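Local coordinates for DUF5642 domain-containing protein (PDB 4TMD) that is of unknown function but is probably a secreted or lipid-anchored mycobacterial protein with a domain related to the Mog1p/PsbP clan, at residues V45-Q59 with P93-L107. Sequence-based numbering, arbitrary orientation.
Sequences VKFEPADCAKFAEGQ and PLSDPGDECKRVKFL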
# COMPACT_ATOMS: atom_id res chain seq x y z
N VAL A 45 21.31 7.54 -3.38
CA VAL A 45 20.51 8.57 -2.74
C VAL A 45 20.86 8.62 -1.26
O VAL A 45 21.19 7.60 -0.64
CB VAL A 45 18.99 8.34 -2.92
CG1 VAL A 45 18.61 8.35 -4.40
CG2 VAL A 45 18.58 7.04 -2.26
N LYS A 46 20.81 9.82 -0.69
CA LYS A 46 21.20 10.02 0.69
C LYS A 46 19.95 10.30 1.54
O LYS A 46 19.02 10.94 1.07
CB LYS A 46 22.22 11.16 0.80
CG LYS A 46 22.33 11.75 2.19
CD LYS A 46 23.50 12.69 2.37
CE LYS A 46 23.45 13.30 3.76
NZ LYS A 46 22.85 12.36 4.78
N PHE A 47 19.94 9.81 2.78
CA PHE A 47 18.74 9.88 3.61
C PHE A 47 18.86 10.83 4.80
O PHE A 47 19.93 11.02 5.35
CB PHE A 47 18.38 8.49 4.13
CG PHE A 47 18.00 7.52 3.05
CD1 PHE A 47 16.75 7.58 2.46
CD2 PHE A 47 18.89 6.56 2.63
CE1 PHE A 47 16.40 6.70 1.46
CE2 PHE A 47 18.54 5.67 1.64
CZ PHE A 47 17.30 5.74 1.05
N GLU A 48 17.73 11.41 5.19
CA GLU A 48 17.65 12.28 6.34
C GLU A 48 16.30 12.10 7.02
O GLU A 48 15.27 12.34 6.41
CB GLU A 48 17.85 13.74 5.93
CG GLU A 48 17.60 14.74 7.05
CD GLU A 48 17.75 16.18 6.59
OE1 GLU A 48 16.78 16.71 6.00
OE2 GLU A 48 18.83 16.78 6.81
N PRO A 49 16.30 11.66 8.29
CA PRO A 49 17.44 11.21 9.09
C PRO A 49 18.09 9.96 8.51
O PRO A 49 17.38 9.03 8.12
CB PRO A 49 16.81 10.90 10.45
CG PRO A 49 15.55 11.69 10.48
CD PRO A 49 15.05 11.69 9.07
N ALA A 50 19.42 9.94 8.46
CA ALA A 50 20.17 8.84 7.86
C ALA A 50 19.84 7.49 8.49
O ALA A 50 19.86 6.46 7.82
CB ALA A 50 21.66 9.10 7.96
N ASP A 51 19.52 7.49 9.79
CA ASP A 51 19.21 6.24 10.48
C ASP A 51 17.83 5.72 10.09
O ASP A 51 17.47 4.58 10.40
CB ASP A 51 19.31 6.43 12.00
CG ASP A 51 18.52 7.63 12.51
OD1 ASP A 51 17.55 8.05 11.83
OD2 ASP A 51 18.85 8.16 13.59
N CYS A 52 17.06 6.55 9.40
CA CYS A 52 15.70 6.20 9.01
C CYS A 52 15.64 5.63 7.60
O CYS A 52 14.56 5.51 7.03
CB CYS A 52 14.78 7.41 9.12
SG CYS A 52 14.39 7.96 10.80
N ALA A 53 16.79 5.24 7.06
CA ALA A 53 16.88 4.83 5.66
C ALA A 53 15.98 3.64 5.32
O ALA A 53 15.35 3.61 4.26
CB ALA A 53 18.32 4.51 5.32
N LYS A 54 15.93 2.66 6.22
CA LYS A 54 15.12 1.46 6.00
C LYS A 54 13.64 1.81 5.80
O LYS A 54 12.96 1.22 4.97
CB LYS A 54 15.27 0.50 7.19
CG LYS A 54 14.36 -0.71 7.13
CD LYS A 54 14.62 -1.69 8.28
CE LYS A 54 13.83 -1.33 9.54
NZ LYS A 54 13.93 -2.39 10.60
N PHE A 55 13.13 2.78 6.55
CA PHE A 55 11.71 3.05 6.49
C PHE A 55 11.31 3.79 5.20
O PHE A 55 10.14 3.78 4.81
CB PHE A 55 11.28 3.82 7.73
CG PHE A 55 11.44 3.01 9.00
CD1 PHE A 55 10.70 1.83 9.17
CD2 PHE A 55 12.32 3.41 9.99
CE1 PHE A 55 10.85 1.08 10.32
CE2 PHE A 55 12.47 2.65 11.16
CZ PHE A 55 11.73 1.49 11.32
N ALA A 56 12.29 4.38 4.52
CA ALA A 56 12.06 5.01 3.22
C ALA A 56 11.61 4.00 2.17
O ALA A 56 10.87 4.35 1.25
CB ALA A 56 13.32 5.74 2.75
N GLU A 57 12.05 2.76 2.33
CA GLU A 57 11.72 1.67 1.41
C GLU A 57 10.26 1.21 1.54
O GLU A 57 9.73 0.57 0.63
CB GLU A 57 12.66 0.48 1.64
CG GLU A 57 14.15 0.86 1.72
CD GLU A 57 15.06 -0.35 1.93
OE1 GLU A 57 14.55 -1.46 2.22
OE2 GLU A 57 16.30 -0.18 1.81
N GLY A 58 9.63 1.52 2.67
CA GLY A 58 8.25 1.14 2.89
C GLY A 58 8.14 -0.36 3.10
O GLY A 58 9.15 -1.04 3.24
N GLN A 59 6.92 -0.87 3.09
CA GLN A 59 6.67 -2.26 3.46
C GLN A 59 7.33 -3.25 2.50
O GLN A 59 6.98 -3.32 1.31
CB GLN A 59 5.17 -2.55 3.51
CG GLN A 59 4.87 -3.99 3.89
CD GLN A 59 5.35 -4.32 5.30
OE1 GLN A 59 5.04 -3.62 6.26
NE2 GLN A 59 6.13 -5.40 5.41
N PRO A 93 7.18 -9.42 8.51
CA PRO A 93 7.54 -8.39 9.49
C PRO A 93 6.99 -7.02 9.08
O PRO A 93 7.21 -6.57 7.95
CB PRO A 93 9.07 -8.41 9.47
CG PRO A 93 9.44 -9.77 8.93
CD PRO A 93 8.35 -10.10 7.94
N LEU A 94 6.25 -6.38 9.97
CA LEU A 94 5.59 -5.13 9.65
C LEU A 94 6.52 -3.92 9.73
O LEU A 94 7.22 -3.73 10.72
CB LEU A 94 4.41 -4.91 10.59
CG LEU A 94 3.57 -3.66 10.34
CD1 LEU A 94 2.68 -3.84 9.13
CD2 LEU A 94 2.75 -3.32 11.58
N SER A 95 6.53 -3.10 8.69
CA SER A 95 7.28 -1.84 8.74
C SER A 95 6.50 -0.84 9.58
O SER A 95 5.38 -0.48 9.22
CB SER A 95 7.54 -1.30 7.33
OG SER A 95 8.09 0.01 7.39
N ASP A 96 7.07 -0.40 10.69
CA ASP A 96 6.33 0.41 11.66
C ASP A 96 7.23 1.45 12.34
O ASP A 96 7.64 1.28 13.49
CB ASP A 96 5.68 -0.50 12.70
CG ASP A 96 4.62 0.21 13.52
OD1 ASP A 96 4.25 1.35 13.16
OD2 ASP A 96 4.15 -0.37 14.53
N PRO A 97 7.51 2.56 11.64
CA PRO A 97 8.40 3.62 12.13
C PRO A 97 7.97 4.22 13.47
O PRO A 97 6.78 4.50 13.66
CB PRO A 97 8.32 4.68 11.03
CG PRO A 97 7.77 4.00 9.84
CD PRO A 97 6.88 2.92 10.36
N GLY A 98 8.91 4.44 14.39
CA GLY A 98 8.65 5.23 15.58
C GLY A 98 8.63 6.71 15.24
O GLY A 98 8.82 7.08 14.07
N ASP A 99 8.42 7.57 16.24
CA ASP A 99 8.33 9.02 15.99
C ASP A 99 9.60 9.59 15.35
O ASP A 99 9.54 10.57 14.60
CB ASP A 99 8.03 9.79 17.28
CG ASP A 99 6.54 9.90 17.58
OD1 ASP A 99 5.74 9.20 16.90
OD2 ASP A 99 6.16 10.67 18.49
N GLU A 100 10.73 8.97 15.65
CA GLU A 100 12.03 9.36 15.11
C GLU A 100 12.04 9.28 13.58
O GLU A 100 12.76 10.02 12.90
CB GLU A 100 13.14 8.47 15.68
CG GLU A 100 13.24 8.47 17.21
CD GLU A 100 12.22 7.58 17.89
OE1 GLU A 100 11.22 7.19 17.24
OE2 GLU A 100 12.41 7.26 19.09
N CYS A 101 11.24 8.37 13.04
CA CYS A 101 11.26 8.13 11.61
C CYS A 101 9.91 8.38 10.95
O CYS A 101 9.62 7.83 9.89
CB CYS A 101 11.73 6.72 11.32
SG CYS A 101 13.44 6.46 11.83
N LYS A 102 9.09 9.24 11.54
CA LYS A 102 7.80 9.53 10.93
C LYS A 102 7.94 10.45 9.71
O LYS A 102 6.99 10.63 8.94
CB LYS A 102 6.85 10.10 11.97
CG LYS A 102 6.23 8.98 12.83
CD LYS A 102 4.97 9.43 13.56
CE LYS A 102 4.15 8.25 14.06
NZ LYS A 102 4.95 7.37 14.94
N ARG A 103 9.12 11.02 9.51
CA ARG A 103 9.40 11.65 8.23
C ARG A 103 10.82 11.30 7.78
O ARG A 103 11.79 11.52 8.51
CB ARG A 103 9.22 13.17 8.29
CG ARG A 103 9.79 13.88 7.05
CD ARG A 103 9.31 15.33 6.97
NE ARG A 103 7.87 15.39 6.75
CZ ARG A 103 7.13 16.47 6.94
NH1 ARG A 103 7.69 17.60 7.36
NH2 ARG A 103 5.82 16.42 6.70
N VAL A 104 10.93 10.76 6.58
CA VAL A 104 12.23 10.54 5.96
C VAL A 104 12.33 11.20 4.60
O VAL A 104 11.49 10.96 3.72
CB VAL A 104 12.52 9.05 5.77
CG1 VAL A 104 13.99 8.87 5.42
CG2 VAL A 104 12.16 8.27 7.03
N LYS A 105 13.35 12.03 4.42
CA LYS A 105 13.62 12.63 3.12
C LYS A 105 14.81 11.94 2.47
O LYS A 105 15.66 11.38 3.16
CB LYS A 105 13.91 14.13 3.26
CG LYS A 105 12.80 14.94 3.89
CD LYS A 105 13.15 16.41 3.76
CE LYS A 105 12.27 17.26 4.62
NZ LYS A 105 12.66 18.69 4.49
N PHE A 106 14.87 11.96 1.14
CA PHE A 106 16.04 11.43 0.45
C PHE A 106 16.34 12.23 -0.80
O PHE A 106 15.46 12.86 -1.38
CB PHE A 106 15.85 9.94 0.11
CG PHE A 106 14.73 9.67 -0.85
CD1 PHE A 106 14.97 9.62 -2.22
CD2 PHE A 106 13.44 9.45 -0.38
CE1 PHE A 106 13.94 9.37 -3.11
CE2 PHE A 106 12.40 9.19 -1.27
CZ PHE A 106 12.66 9.15 -2.63
N LEU A 107 17.61 12.22 -1.21
CA LEU A 107 18.04 13.04 -2.32
C LEU A 107 19.19 12.37 -3.04
O LEU A 107 20.13 11.88 -2.41
CB LEU A 107 18.44 14.43 -1.82
CG LEU A 107 19.17 15.35 -2.79
CD1 LEU A 107 18.20 15.92 -3.80
CD2 LEU A 107 19.86 16.46 -2.01
O HOH W 1 3.72 -1.17 6.93
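Cys52 and Cys101 are joined by a disulfide, SG to SG 2.1 Å with a left-handed chi3 of -85°, the one covalent tie between the two segments. Beside it, Phe55 suits its place because its flat apolar ring packs against both the disulfide and Pro97: Pro97 CA sits over the centre of one face as a CH-pi contact, 4.0 Å from the centroid, Ser95 OG lies at the ring edge, and Cys101 SG approaches obliquely. Val104, branched at CB, sets CG2 tightly on Cys52 CB (3.5 Å), while CG1 reaches Ala56 CB. Phe47 and Phe106 point the same way, Phe47 CD1 meeting Phe106 CB at 3.4 Å.

The side chain of Gln59 bends at chi2 (63°), bringing a group that both donates and accepts against two backbone groups; NE2 donates to Pro93 O at 3.0 Å, while OE1 takes Ser95 N at 2.9 Å and also a water shared with Ser95 O, which together fix its rotation. Four backbone bonds pair Lys46 with Leu107 and Glu48 with Lys105, before the cis peptide at Pro49.

Strand 46-48 is an outermost strand of the antiparallel sheet, paired with strand 103-107; the disulfide ties the loops after the one and before the other.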